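Local coordinates for protein carbonic anhydrase (PDB 4O1J) that probably catalyses the reversible hydration of carbon dioxide to hydrogencarbonate, as a tetramer of the beta class with one zinc ion in each subunit, at residues 120-125 with 156-161; 143-148 with 163-168; 193-198 with 202-207. All blocks are in the same frame, centred on the assembly; numbering follows the deposited sequence.

Interaction 1: 120-125 with 156-161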
ATOM      1  N   GLY A 120       1.570 -16.824 -13.543  1.00 34.37           N
ATOM      2  CA  GLY A 120       2.679 -16.512 -12.662  1.00 33.74           C
ATOM      3  C   GLY A 120       2.458 -17.119 -11.295  1.00 35.40           C
ATOM      4  O   GLY A 120       3.386 -17.639 -10.675  1.00 36.30           O
ATOM      5  N   ALA A 121       1.216 -17.067 -10.824  1.00 35.72           N
ATOM      6  CA  ALA A 121       0.885 -17.640  -9.526  1.00 34.44           C
ATOM      7  C   ALA A 121       0.962 -19.162  -9.567  1.00 35.26           C
ATOM      8  O   ALA A 121       1.262 -19.801  -8.560  1.00 35.01           O
ATOM      9  CB  ALA A 121      -0.501 -17.193  -9.092  1.00 33.27           C
ATOM     10  N   LEU A 122       0.716 -19.742 -10.740  1.00 37.56           N
ATOM     11  CA  LEU A 122       0.780 -21.196 -10.880  1.00 38.57           C
ATOM     12  C   LEU A 122       2.211 -21.736 -10.969  1.00 39.72           C
ATOM     13  O   LEU A 122       2.477 -22.868 -10.561  1.00 39.81           O
ATOM     14  CB  LEU A 122      -0.023 -21.642 -12.104  1.00 37.88           C
ATOM     15  CG  LEU A 122      -1.542 -21.650 -11.924  1.00 37.63           C
ATOM     16  CD1 LEU A 122      -2.230 -21.919 -13.251  1.00 39.01           C
ATOM     17  CD2 LEU A 122      -1.960 -22.686 -10.884  1.00 36.17           C
ATOM     18  N   SER A 123       3.134 -20.936 -11.493  1.00 52.74           N
ATOM     19  CA  SER A 123       4.529 -21.362 -11.544  1.00 54.81           C
ATOM     20  C   SER A 123       5.134 -21.275 -10.145  1.00 56.31           C
ATOM     21  O   SER A 123       4.563 -20.649  -9.249  1.00 56.57           O
ATOM     22  CB  SER A 123       5.337 -20.526 -12.533  1.00 54.76           C
ATOM     23  OG  SER A 123       5.533 -19.213 -12.050  1.00 54.47           O
ATOM     24  N   ASP A 124       6.264 -21.938  -9.942  1.00 57.83           N
ATOM     25  CA  ASP A 124       6.911 -21.914  -8.635  1.00 58.25           C
ATOM     26  C   ASP A 124       8.206 -21.109  -8.579  1.00 59.73           C
ATOM     27  O   ASP A 124       8.926 -21.154  -7.579  1.00 60.88           O
ATOM     28  CB  ASP A 124       7.157 -23.334  -8.154  1.00 58.26           C
ATOM     29  CG  ASP A 124       6.008 -23.851  -7.331  1.00 59.66           C
ATOM     30  OD1 ASP A 124       5.857 -23.390  -6.177  1.00 59.76           O
ATOM     31  OD2 ASP A 124       5.246 -24.696  -7.843  1.00 60.47           O
ATOM     32  N   GLY A 125       8.497 -20.367  -9.640  1.00 59.25           N
ATOM     33  CA  GLY A 125       9.703 -19.566  -9.663  1.00 59.22           C
ATOM     34  C   GLY A 125       9.426 -18.180  -9.124  1.00 57.98           C
ATOM     35  O   GLY A 125       8.275 -17.758  -9.052  1.00 57.06           O
ATOM     36  N   LYS A 156      -4.022 -24.437 -20.065  1.00 43.63           N
ATOM     37  CA  LYS A 156      -4.823 -23.240 -20.295  1.00 40.95           C
ATOM     38  C   LYS A 156      -6.083 -23.243 -19.433  1.00 40.20           C
ATOM     39  O   LYS A 156      -6.549 -22.186 -18.994  1.00 39.12           O
ATOM     40  CB  LYS A 156      -5.192 -23.134 -21.773  1.00 39.52           C
ATOM     41  CG  LYS A 156      -4.011 -22.850 -22.678  1.00 40.00           C
ATOM     42  CD  LYS A 156      -4.428 -22.810 -24.143  1.00 41.56           C
ATOM     43  CE  LYS A 156      -3.243 -22.480 -25.047  1.00 42.95           C
ATOM     44  NZ  LYS A 156      -3.634 -22.342 -26.485  1.00 43.83           N
ATOM     45  N   GLU A 157      -6.599 -24.438 -19.152  1.00 40.50           N
ATOM     46  CA  GLU A 157      -7.801 -24.583 -18.335  1.00 40.83           C
ATOM     47  C   GLU A 157      -7.440 -24.486 -16.853  1.00 40.07           C
ATOM     48  O   GLU A 157      -8.285 -24.167 -16.009  1.00 40.10           O
ATOM     49  CB  GLU A 157      -8.509 -25.909 -18.637  1.00 41.84           C
ATOM     50  CG  GLU A 157      -9.116 -26.009 -20.041  1.00 43.82           C
ATOM     51  CD  GLU A 157     -10.167 -24.939 -20.323  1.00 46.95           C
ATOM     52  OE1 GLU A 157     -10.954 -24.623 -19.407  1.00 48.51           O
ATOM     53  OE2 GLU A 157     -10.212 -24.416 -21.462  1.00 47.43           O
ATOM     54  N   ARG A 158      -6.172 -24.740 -16.545  1.00 38.93           N
ATOM     55  CA  ARG A 158      -5.681 -24.590 -15.184  1.00 37.37           C
ATOM     56  C   ARG A 158      -5.528 -23.099 -14.889  1.00 35.97           C
ATOM     57  O   ARG A 158      -5.902 -22.616 -13.810  1.00 36.65           O
ATOM     58  CB  ARG A 158      -4.347 -25.323 -14.992  1.00 37.17           C
ATOM     59  CG  ARG A 158      -3.953 -25.524 -13.535  1.00 38.65           C
ATOM     60  CD  ARG A 158      -2.567 -26.142 -13.384  1.00 40.08           C
ATOM     61  NE  ARG A 158      -2.474 -27.476 -13.970  1.00 41.66           N
ATOM     62  CZ  ARG A 158      -1.735 -27.773 -15.036  1.00 43.93           C
ATOM     63  NH1 ARG A 158      -1.021 -26.829 -15.638  1.00 45.45           N
ATOM     64  NH2 ARG A 158      -1.706 -29.015 -15.501  1.00 43.85           N
ATOM     65  N   VAL A 159      -4.994 -22.370 -15.868  1.00 33.93           N
ATOM     66  CA  VAL A 159      -4.841 -20.924 -15.742  1.00 31.92           C
ATOM     67  C   VAL A 159      -6.211 -20.250 -15.662  1.00 31.24           C
ATOM     68  O   VAL A 159      -6.429 -19.359 -14.829  1.00 31.27           O
ATOM     69  CB  VAL A 159      -4.030 -20.350 -16.914  1.00 31.55           C
ATOM     70  CG1 VAL A 159      -4.078 -18.823 -16.912  1.00 32.25           C
ATOM     71  CG2 VAL A 159      -2.600 -20.859 -16.849  1.00 29.97           C
ATOM     72  N   ILE A 160      -7.139 -20.713 -16.500  1.00 29.86           N
ATOM     73  CA  ILE A 160      -8.508 -20.206 -16.479  1.00 28.49           C
ATOM     74  C   ILE A 160      -9.132 -20.470 -15.109  1.00 27.86           C
ATOM     75  O   ILE A 160      -9.752 -19.580 -14.509  1.00 27.36           O
ATOM     76  CB  ILE A 160      -9.383 -20.862 -17.590  1.00 25.61           C
ATOM     77  CG1 ILE A 160      -8.989 -20.344 -18.974  1.00 23.44           C
ATOM     78  CG2 ILE A 160     -10.861 -20.583 -17.361  1.00 25.77           C
ATOM     79  CD1 ILE A 160      -9.692 -21.046 -20.106  1.00 22.62           C
ATOM     80  N   ARG A 161      -8.930 -21.680 -14.594  1.00 28.35           N
ATOM     81  CA  ARG A 161      -9.539 -22.047 -13.322  1.00 28.25           C
ATOM     82  C   ARG A 161      -9.010 -21.190 -12.171  1.00 28.40           C
ATOM     83  O   ARG A 161      -9.794 -20.638 -11.385  1.00 28.16           O
ATOM     84  CB  ARG A 161      -9.308 -23.523 -13.021  1.00 27.71           C
ATOM     85  CG  ARG A 161     -10.051 -23.987 -11.795  1.00 28.69           C
ATOM     86  CD  ARG A 161     -11.532 -23.677 -11.959  1.00 31.12           C
ATOM     87  NE  ARG A 161     -12.284 -23.904 -10.730  1.00 35.50           N
ATOM     88  CZ  ARG A 161     -13.450 -23.327 -10.448  1.00 37.37           C
ATOM     89  NH1 ARG A 161     -13.993 -22.465 -11.301  1.00 35.88           N
ATOM     90  NH2 ARG A 161     -14.062 -23.594  -9.297  1.00 38.62           N
TER

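Interaction 2: 143-148 with 163-168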
ATOM      1  N   TYR A 143      -2.615 -22.319  -3.291  1.00 37.74           N
ATOM      2  CA  TYR A 143      -2.290 -23.268  -2.234  1.00 35.56           C
ATOM      3  C   TYR A 143      -3.530 -23.960  -1.687  1.00 34.22           C
ATOM      4  O   TYR A 143      -3.489 -25.135  -1.331  1.00 35.13           O
ATOM      5  CB  TYR A 143      -1.571 -22.551  -1.092  1.00 36.33           C
ATOM      6  CG  TYR A 143      -0.237 -21.939  -1.468  1.00 37.63           C
ATOM      7  CD1 TYR A 143       0.485 -22.404  -2.565  1.00 37.75           C
ATOM      8  CD2 TYR A 143       0.306 -20.900  -0.717  1.00 38.18           C
ATOM      9  CE1 TYR A 143       1.708 -21.848  -2.903  1.00 38.33           C
ATOM     10  CE2 TYR A 143       1.529 -20.337  -1.047  1.00 38.56           C
ATOM     11  CZ  TYR A 143       2.227 -20.814  -2.141  1.00 38.96           C
ATOM     12  OH  TYR A 143       3.443 -20.259  -2.475  1.00 39.53           O
ATOM     13  N   ASN A 144      -4.635 -23.225  -1.621  1.00 33.88           N
ATOM     14  CA  ASN A 144      -5.854 -23.747  -1.015  1.00 35.45           C
ATOM     15  C   ASN A 144      -6.681 -24.594  -1.975  1.00 37.71           C
ATOM     16  O   ASN A 144      -7.610 -25.283  -1.559  1.00 37.45           O
ATOM     17  CB  ASN A 144      -6.718 -22.598  -0.489  1.00 35.63           C
ATOM     18  CG  ASN A 144      -5.994 -21.735   0.526  1.00 35.43           C
ATOM     19  OD1 ASN A 144      -5.048 -22.181   1.176  1.00 35.18           O
ATOM     20  ND2 ASN A 144      -6.439 -20.487   0.667  1.00 35.21           N
ATOM     21  N   HIS A 145      -6.334 -24.553  -3.258  1.00 39.80           N
ATOM     22  CA  HIS A 145      -7.031 -25.351  -4.260  1.00 39.48           C
ATOM     23  C   HIS A 145      -6.044 -26.169  -5.077  1.00 41.30           C
ATOM     24  O   HIS A 145      -6.315 -26.511  -6.229  1.00 42.23           O
ATOM     25  CB  HIS A 145      -7.870 -24.465  -5.178  1.00 37.26           C
ATOM     26  CG  HIS A 145      -8.874 -23.630  -4.448  1.00 36.90           C
ATOM     27  ND1 HIS A 145      -8.529 -22.487  -3.760  1.00 37.61           N
ATOM     28  CD2 HIS A 145     -10.204 -23.793  -4.269  1.00 36.35           C
ATOM     29  CE1 HIS A 145      -9.611 -21.969  -3.204  1.00 37.13           C
ATOM     30  NE2 HIS A 145     -10.640 -22.743  -3.495  1.00 36.53           N
ATOM     31  N   ALA A 146      -4.900 -26.474  -4.471  1.00 41.32           N
ATOM     32  CA  ALA A 146      -3.819 -27.156  -5.168  1.00 41.04           C
ATOM     33  C   ALA A 146      -4.270 -28.502  -5.729  1.00 40.74           C
ATOM     34  O   ALA A 146      -3.872 -28.872  -6.828  1.00 39.56           O
ATOM     35  CB  ALA A 146      -2.630 -27.339  -4.246  1.00 40.81           C
ATOM     36  N   GLU A 147      -5.101 -29.225  -4.985  1.00 42.49           N
ATOM     37  CA  GLU A 147      -5.611 -30.509  -5.462  1.00 45.44           C
ATOM     38  C   GLU A 147      -6.386 -30.364  -6.764  1.00 43.94           C
ATOM     39  O   GLU A 147      -6.147 -31.105  -7.721  1.00 43.88           O
ATOM     40  CB  GLU A 147      -6.500 -31.177  -4.418  1.00 50.29           C
ATOM     41  CG  GLU A 147      -5.770 -31.626  -3.169  1.00 55.58           C
ATOM     42  CD  GLU A 147      -6.669 -32.422  -2.236  1.00 59.11           C
ATOM     43  OE1 GLU A 147      -7.232 -33.450  -2.684  1.00 57.95           O
ATOM     44  OE2 GLU A 147      -6.816 -32.016  -1.059  1.00 61.61           O
ATOM     45  N   GLU A 148      -7.324 -29.420  -6.789  1.00 41.82           N
ATOM     46  CA  GLU A 148      -8.164 -29.204  -7.961  1.00 38.58           C
ATOM     47  C   GLU A 148      -7.345 -28.681  -9.128  1.00 36.70           C
ATOM     48  O   GLU A 148      -7.501 -29.131 -10.268  1.00 38.34           O
ATOM     49  CB  GLU A 148      -9.293 -28.223  -7.662  1.00 38.01           C
ATOM     50  CG  GLU A 148      -9.987 -27.722  -8.920  1.00 39.10           C
ATOM     51  CD  GLU A 148     -11.071 -26.709  -8.630  1.00 40.10           C
ATOM     52  OE1 GLU A 148     -11.842 -26.382  -9.562  1.00 38.84           O
ATOM     53  OE2 GLU A 148     -11.154 -26.246  -7.469  1.00 41.32           O
ATOM     54  N   ALA A 163      -7.789 -18.329 -12.394  1.00 25.82           N
ATOM     55  CA  ALA A 163      -8.270 -16.957 -12.600  1.00 23.95           C
ATOM     56  C   ALA A 163      -9.715 -16.775 -12.108  1.00 24.58           C
ATOM     57  O   ALA A 163     -10.069 -15.725 -11.533  1.00 23.73           O
ATOM     58  CB  ALA A 163      -8.153 -16.574 -14.054  1.00 21.62           C
ATOM     59  N   GLN A 164     -10.532 -17.813 -12.295  1.00 25.54           N
ATOM     60  CA  GLN A 164     -11.916 -17.796 -11.816  1.00 28.51           C
ATOM     61  C   GLN A 164     -12.010 -17.858 -10.291  1.00 31.39           C
ATOM     62  O   GLN A 164     -12.856 -17.184  -9.672  1.00 32.11           O
ATOM     63  CB  GLN A 164     -12.704 -18.954 -12.420  1.00 29.84           C
ATOM     64  CG  GLN A 164     -12.745 -18.951 -13.934  1.00 29.92           C
ATOM     65  CD  GLN A 164     -13.452 -20.163 -14.485  1.00 30.69           C
ATOM     66  OE1 GLN A 164     -13.437 -21.231 -13.877  1.00 32.50           O
ATOM     67  NE2 GLN A 164     -14.090 -20.004 -15.636  1.00 30.39           N
ATOM     68  N   LEU A 165     -11.144 -18.668  -9.685  1.00 32.61           N
ATOM     69  CA  LEU A 165     -11.109 -18.764  -8.232  1.00 33.19           C
ATOM     70  C   LEU A 165     -10.667 -17.421  -7.679  1.00 33.66           C
ATOM     71  O   LEU A 165     -11.125 -16.987  -6.613  1.00 35.35           O
ATOM     72  CB  LEU A 165     -10.160 -19.870  -7.769  1.00 33.42           C
ATOM     73  CG  LEU A 165     -10.538 -21.313  -8.102  1.00 33.72           C
ATOM     74  CD1 LEU A 165      -9.387 -22.242  -7.761  1.00 33.70           C
ATOM     75  CD2 LEU A 165     -11.796 -21.721  -7.367  1.00 33.73           C
ATOM     76  N   ASN A 166      -9.792 -16.753  -8.427  1.00 33.35           N
ATOM     77  CA  ASN A 166      -9.345 -15.422  -8.048  1.00 35.44           C
ATOM     78  C   ASN A 166     -10.490 -14.412  -8.077  1.00 36.32           C
ATOM     79  O   ASN A 166     -10.616 -13.569  -7.172  1.00 39.48           O
ATOM     80  CB  ASN A 166      -8.219 -14.963  -8.970  1.00 36.96           C
ATOM     81  CG  ASN A 166      -7.682 -13.602  -8.592  1.00 38.73           C
ATOM     82  OD1 ASN A 166      -7.192 -13.404  -7.480  1.00 40.36           O
ATOM     83  ND2 ASN A 166      -7.769 -12.652  -9.520  1.00 38.65           N
ATOM     84  N   VAL A 167     -11.345 -14.510  -9.094  1.00 33.27           N
ATOM     85  CA  VAL A 167     -12.529 -13.657  -9.127  1.00 31.20           C
ATOM     86  C   VAL A 167     -13.422 -13.913  -7.920  1.00 32.94           C
ATOM     87  O   VAL A 167     -13.921 -12.973  -7.297  1.00 33.77           O
ATOM     88  CB  VAL A 167     -13.361 -13.871 -10.403  1.00 28.31           C
ATOM     89  CG1 VAL A 167     -14.654 -13.052 -10.349  1.00 25.74           C
ATOM     90  CG2 VAL A 167     -12.553 -13.496 -11.616  1.00 27.93           C
ATOM     91  N   GLU A 168     -13.621 -15.185  -7.590  1.00 34.21           N
ATOM     92  CA  GLU A 168     -14.474 -15.537  -6.456  1.00 36.61           C
ATOM     93  C   GLU A 168     -13.943 -14.949  -5.135  1.00 36.57           C
ATOM     94  O   GLU A 168     -14.709 -14.386  -4.316  1.00 35.88           O
ATOM     95  CB  GLU A 168     -14.607 -17.061  -6.365  1.00 39.83           C
ATOM     96  CG  GLU A 168     -15.560 -17.644  -7.412  1.00 42.83           C
ATOM     97  CD  GLU A 168     -15.462 -19.160  -7.542  1.00 45.16           C
ATOM     98  OE1 GLU A 168     -14.700 -19.778  -6.769  1.00 46.59           O
ATOM     99  OE2 GLU A 168     -16.146 -19.734  -8.424  1.00 45.22           O
TER

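Interaction 3: 193-198 with 202-207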
ATOM      1  N   GLY A 193     -19.553 -11.157 -10.120  1.00 28.78           N
ATOM      2  CA  GLY A 193     -18.294 -11.749 -10.526  1.00 29.55           C
ATOM      3  C   GLY A 193     -18.442 -12.287 -11.933  1.00 30.72           C
ATOM      4  O   GLY A 193     -19.318 -13.112 -12.198  1.00 32.15           O
ATOM      5  N   VAL A 194     -17.631 -11.785 -12.858  1.00 29.89           N
ATOM      6  CA  VAL A 194     -17.733 -12.249 -14.232  1.00 29.79           C
ATOM      7  C   VAL A 194     -16.396 -12.724 -14.795  1.00 31.15           C
ATOM      8  O   VAL A 194     -15.317 -12.492 -14.226  1.00 30.55           O
ATOM      9  CB  VAL A 194     -18.294 -11.154 -15.172  1.00 27.69           C
ATOM     10  CG1 VAL A 194     -19.641 -10.645 -14.670  1.00 26.30           C
ATOM     11  CG2 VAL A 194     -17.305 -10.017 -15.310  1.00 26.36           C
ATOM     12  N   PHE A 195     -16.491 -13.379 -15.944  1.00 32.38           N
ATOM     13  CA  PHE A 195     -15.329 -13.932 -16.606  1.00 32.59           C
ATOM     14  C   PHE A 195     -15.378 -13.678 -18.114  1.00 33.14           C
ATOM     15  O   PHE A 195     -16.322 -14.067 -18.807  1.00 33.64           O
ATOM     16  CB  PHE A 195     -15.212 -15.428 -16.316  1.00 32.25           C
ATOM     17  CG  PHE A 195     -13.851 -15.979 -16.588  1.00 31.68           C
ATOM     18  CD1 PHE A 195     -12.813 -15.753 -15.700  1.00 31.57           C
ATOM     19  CD2 PHE A 195     -13.603 -16.708 -17.735  1.00 31.02           C
ATOM     20  CE1 PHE A 195     -11.553 -16.244 -15.953  1.00 31.35           C
ATOM     21  CE2 PHE A 195     -12.350 -17.206 -17.992  1.00 31.12           C
ATOM     22  CZ  PHE A 195     -11.322 -16.977 -17.102  1.00 31.15           C
ATOM     23  N   PHE A 196     -14.341 -13.009 -18.596  1.00 31.73           N
ATOM     24  CA  PHE A 196     -14.178 -12.671 -19.994  1.00 30.85           C
ATOM     25  C   PHE A 196     -13.306 -13.717 -20.660  1.00 31.94           C
ATOM     26  O   PHE A 196     -12.105 -13.809 -20.388  1.00 30.17           O
ATOM     27  CB  PHE A 196     -13.549 -11.286 -20.128  1.00 30.03           C
ATOM     28  CG  PHE A 196     -13.169 -10.915 -21.533  1.00 29.51           C
ATOM     29  CD1 PHE A 196     -14.140 -10.802 -22.523  1.00 29.01           C
ATOM     30  CD2 PHE A 196     -11.844 -10.664 -21.860  1.00 28.05           C
ATOM     31  CE1 PHE A 196     -13.797 -10.448 -23.816  1.00 27.92           C
ATOM     32  CE2 PHE A 196     -11.492 -10.313 -23.146  1.00 28.02           C
ATOM     33  CZ  PHE A 196     -12.471 -10.205 -24.129  1.00 28.28           C
ATOM     34  N   ASP A 197     -13.912 -14.497 -21.547  1.00 33.56           N
ATOM     35  CA  ASP A 197     -13.178 -15.529 -22.246  1.00 35.76           C
ATOM     36  C   ASP A 197     -12.716 -14.984 -23.594  1.00 36.28           C
ATOM     37  O   ASP A 197     -13.516 -14.802 -24.507  1.00 38.45           O
ATOM     38  CB  ASP A 197     -14.044 -16.768 -22.408  1.00 39.91           C
ATOM     39  CG  ASP A 197     -13.245 -18.037 -22.300  1.00 46.11           C
ATOM     40  OD1 ASP A 197     -12.621 -18.424 -23.313  1.00 49.08           O
ATOM     41  OD2 ASP A 197     -13.231 -18.637 -21.196  1.00 46.86           O
ATOM     42  N   ILE A 198     -11.418 -14.731 -23.711  1.00 34.91           N
ATOM     43  CA  ILE A 198     -10.863 -14.026 -24.863  1.00 34.87           C
ATOM     44  C   ILE A 198     -11.036 -14.784 -26.177  1.00 38.15           C
ATOM     45  O   ILE A 198     -11.277 -14.178 -27.223  1.00 39.32           O
ATOM     46  CB  ILE A 198      -9.368 -13.716 -24.642  1.00 32.45           C
ATOM     47  CG1 ILE A 198      -9.195 -12.906 -23.354  1.00 29.66           C
ATOM     48  CG2 ILE A 198      -8.784 -12.956 -25.821  1.00 32.27           C
ATOM     49  CD1 ILE A 198      -7.786 -12.469 -23.085  1.00 28.29           C
ATOM     50  N   ARG A 202     -16.623 -13.454 -25.284  1.00 42.98           N
ATOM     51  CA  ARG A 202     -17.851 -13.368 -24.499  1.00 44.61           C
ATOM     52  C   ARG A 202     -17.576 -13.295 -22.991  1.00 43.36           C
ATOM     53  O   ARG A 202     -16.570 -13.808 -22.494  1.00 43.44           O
ATOM     54  CB  ARG A 202     -18.770 -14.558 -24.814  1.00 47.84           C
ATOM     55  CG  ARG A 202     -19.871 -14.263 -25.847  1.00 51.45           C
ATOM     56  CD  ARG A 202     -19.389 -14.463 -27.286  1.00 55.08           C
ATOM     57  NE  ARG A 202     -20.359 -13.989 -28.280  1.00 57.44           N
ATOM     58  CZ  ARG A 202     -20.295 -14.247 -29.588  1.00 57.85           C
ATOM     59  NH1 ARG A 202     -21.223 -13.763 -30.405  1.00 57.81           N
ATOM     60  NH2 ARG A 202     -19.304 -14.981 -30.086  1.00 57.42           N
ATOM     61  N   ILE A 203     -18.487 -12.646 -22.275  1.00 41.11           N
ATOM     62  CA  ILE A 203     -18.410 -12.515 -20.826  1.00 39.04           C
ATOM     63  C   ILE A 203     -19.530 -13.321 -20.182  1.00 39.83           C
ATOM     64  O   ILE A 203     -20.689 -13.226 -20.598  1.00 40.80           O
ATOM     65  CB  ILE A 203     -18.521 -11.049 -20.366  1.00 37.13           C
ATOM     66  CG1 ILE A 203     -17.272 -10.258 -20.750  1.00 36.88           C
ATOM     67  CG2 ILE A 203     -18.731 -10.973 -18.868  1.00 36.36           C
ATOM     68  CD1 ILE A 203     -17.492  -8.755 -20.754  1.00 37.17           C
ATOM     69  N   LYS A 204     -19.181 -14.144 -19.198  1.00 38.42           N
ATOM     70  CA  LYS A 204     -20.169 -14.956 -18.501  1.00 37.73           C
ATOM     71  C   LYS A 204     -20.178 -14.611 -17.018  1.00 39.00           C
ATOM     72  O   LYS A 204     -19.200 -14.081 -16.489  1.00 40.08           O
ATOM     73  CB  LYS A 204     -19.875 -16.442 -18.697  1.00 37.01           C
ATOM     74  CG  LYS A 204     -18.483 -16.867 -18.256  1.00 36.30           C
ATOM     75  CD  LYS A 204     -18.325 -18.381 -18.262  1.00 36.36           C
ATOM     76  CE  LYS A 204     -16.863 -18.787 -18.112  1.00 36.26           C
ATOM     77  NZ  LYS A 204     -16.649 -20.250 -18.301  1.00 36.72           N
ATOM     78  N   GLU A 205     -21.288 -14.899 -16.349  1.00 38.44           N
ATOM     79  CA  GLU A 205     -21.359 -14.728 -14.904  1.00 38.58           C
ATOM     80  C   GLU A 205     -20.790 -15.955 -14.209  1.00 37.82           C
ATOM     81  O   GLU A 205     -21.013 -17.074 -14.653  1.00 39.53           O
ATOM     82  CB  GLU A 205     -22.797 -14.484 -14.456  1.00 40.69           C
ATOM     83  CG  GLU A 205     -23.425 -13.255 -15.060  1.00 43.34           C
ATOM     84  CD  GLU A 205     -24.860 -13.072 -14.619  1.00 46.92           C
ATOM     85  OE1 GLU A 205     -25.127 -13.194 -13.404  1.00 47.87           O
ATOM     86  OE2 GLU A 205     -25.720 -12.790 -15.482  1.00 48.77           O
ATOM     87  N   LEU A 206     -20.063 -15.755 -13.115  1.00 36.33           N
ATOM     88  CA  LEU A 206     -19.507 -16.891 -12.382  1.00 36.24           C
ATOM     89  C   LEU A 206     -20.438 -17.383 -11.279  1.00 38.87           C
ATOM     90  O   LEU A 206     -20.223 -18.450 -10.714  1.00 39.49           O
ATOM     91  CB  LEU A 206     -18.147 -16.536 -11.793  1.00 34.56           C
ATOM     92  CG  LEU A 206     -17.059 -16.401 -12.858  1.00 33.45           C
ATOM     93  CD1 LEU A 206     -15.737 -15.987 -12.242  1.00 32.40           C
ATOM     94  CD2 LEU A 206     -16.916 -17.699 -13.639  1.00 33.58           C
ATOM     95  N   GLY A 207     -21.473 -16.601 -10.983  1.00 41.04           N
ATOM     96  CA  GLY A 207     -22.476 -16.989 -10.008  1.00 43.23           C
ATOM     97  C   GLY A 207     -22.070 -16.619  -8.599  1.00 46.36           C
ATOM     98  O   GLY A 207     -22.528 -17.224  -7.631  1.00 47.11           O
TER
HETATM   99  O   HOH W   1     -22.085 -14.136 -11.220  1.00 36.65           O

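Interaction 1: 120-125 with 156-161
L122 and V159 bring their backbones closest, CA to CA 7.4 Å, where the last turn of helix 116-122 meets the early turns of helix 155-176. This is a helix-to-helix contact of the beta-carbonic anhydrase fold, made beside the metal site: helix 116-122 starts directly after the zinc ligand C115, and the side chain of V159 comes within about 5 Å of that of C115. A single methyl does nearly all the touching. With CG of L122 anti to its carbonyl carbon (chi1 -77°), the leucine reaches across and sets CD1 3.7 Å from V159 CA and 3.8 Å from V159 CG2, the two side chains crossing obliquely. The same CD1 meets the aliphatic root of R158, 4.0 Å from its CG. R158 thus gives carbon to this contact, while its guanidinium group turns elsewhere, making weak hydrogen bonds from NE and NH2 to the carbonyls of L149 and I152. L149 and R142 also pack on L122, so the leucine is wedged among several helices. Just beyond it the chain leaves helical geometry at S123, whose hydroxyl OG turns back to donate a 3.0 Å hydrogen bond to G120 O.

Interaction 2: 143-148 with 163-168
H145 and L165 carry this contact, which is apolar at its centre and polar around it. The apolar part is a CH-pi interaction: L165 CD1 lies over one face of the imidazole, 4.0 Å from the ring centroid and 26° off the normal. The methyl is displaced toward the rim, above the root of the ring, where it is 3.6 Å from H145 CG and 3.7 Å from H145 CB. The other branch, L165 CD2, lies on the same side, nearer the CD2-NE2 edge, 4.1 Å from H145 CD2, so both methyls take part. The two side chains approach from opposite directions, and V141 also packs on the leucine.

In the fold, H145 occupies the N-cap position of helix 146-151, at the break after helix 136-144, and the contact fastens this corner to the middle of the long helix 155-176. Close by, Y143 packs on N176 of the second subunit.

A hydrogen bond from ND1 to the carbonyl O of V141, one turn back, probably limits rotation of the imidazole. With an alanine in place of H145, the L165 methyls would probably lose the flat surface they rest on, and V141 O its side-chain mate.

Charged groups form the margin. E148 extends toward the long helix with CG anti to its backbone N (chi1 167°); its OE1 forms a salt bridge with R161 NE, while OE2 passes 4.4 Å from L165 CD1.

Interaction 3: 193-198 with 202-207
F195 and K204 form the central hydrogen-bonded pair of an antiparallel beta hairpin: F195 N donates to K204 O, and K204 N to F195 O, both at 2.9 Å. F195 O also receives a CA-H...O contact from I203 CA. At one end L206 N gives G193 O a nearly straight bond (172°), and the same oxygen accepts from a water that in turn takes the N-H of G207, so the water bridges the strands where the chain turns its corner. Toward the hairpin turn D197 N is satisfied by R202 O at 2.9 Å; the return bond, R202 N to D197 O, is weak at 3.5 Å. The intervening V194 and F196 bond through their backbones to L109, G111 and S113, on the other side of their strand. On their face of the sheet, I203 bridges the two, CG2 3.7 Å from V194 CB and CG1 3.6 Å from F196 CD1 at the ring edge. On the opposite face the extended K204 runs beside F195, K204 CE 3.9 Å from F195 CD2. That face lies under helix 155-176, through I160, Q164 and V167, while strand 106-112 flanks strand 190-197 and N25 of the third subunit packs on I203.

Helix 155-176 ties the three contacts together. Interactions 1 and 2 both use it, their centres 10 Å apart; their segments alternate along the chain, and they touch directly through a side-chain ion pair. Interaction 3 comes later in sequence, its centre 18 Å from that of interaction 1 and 16 Å from that of interaction 2. The helix meets it with another side: I160 and Q164 touch F195, and V167 touches L206. One helix thus joins the helical region that follows the zinc ligands H112 and C115 to the edge hairpin of the sheet, within a single subunit of the tetramer.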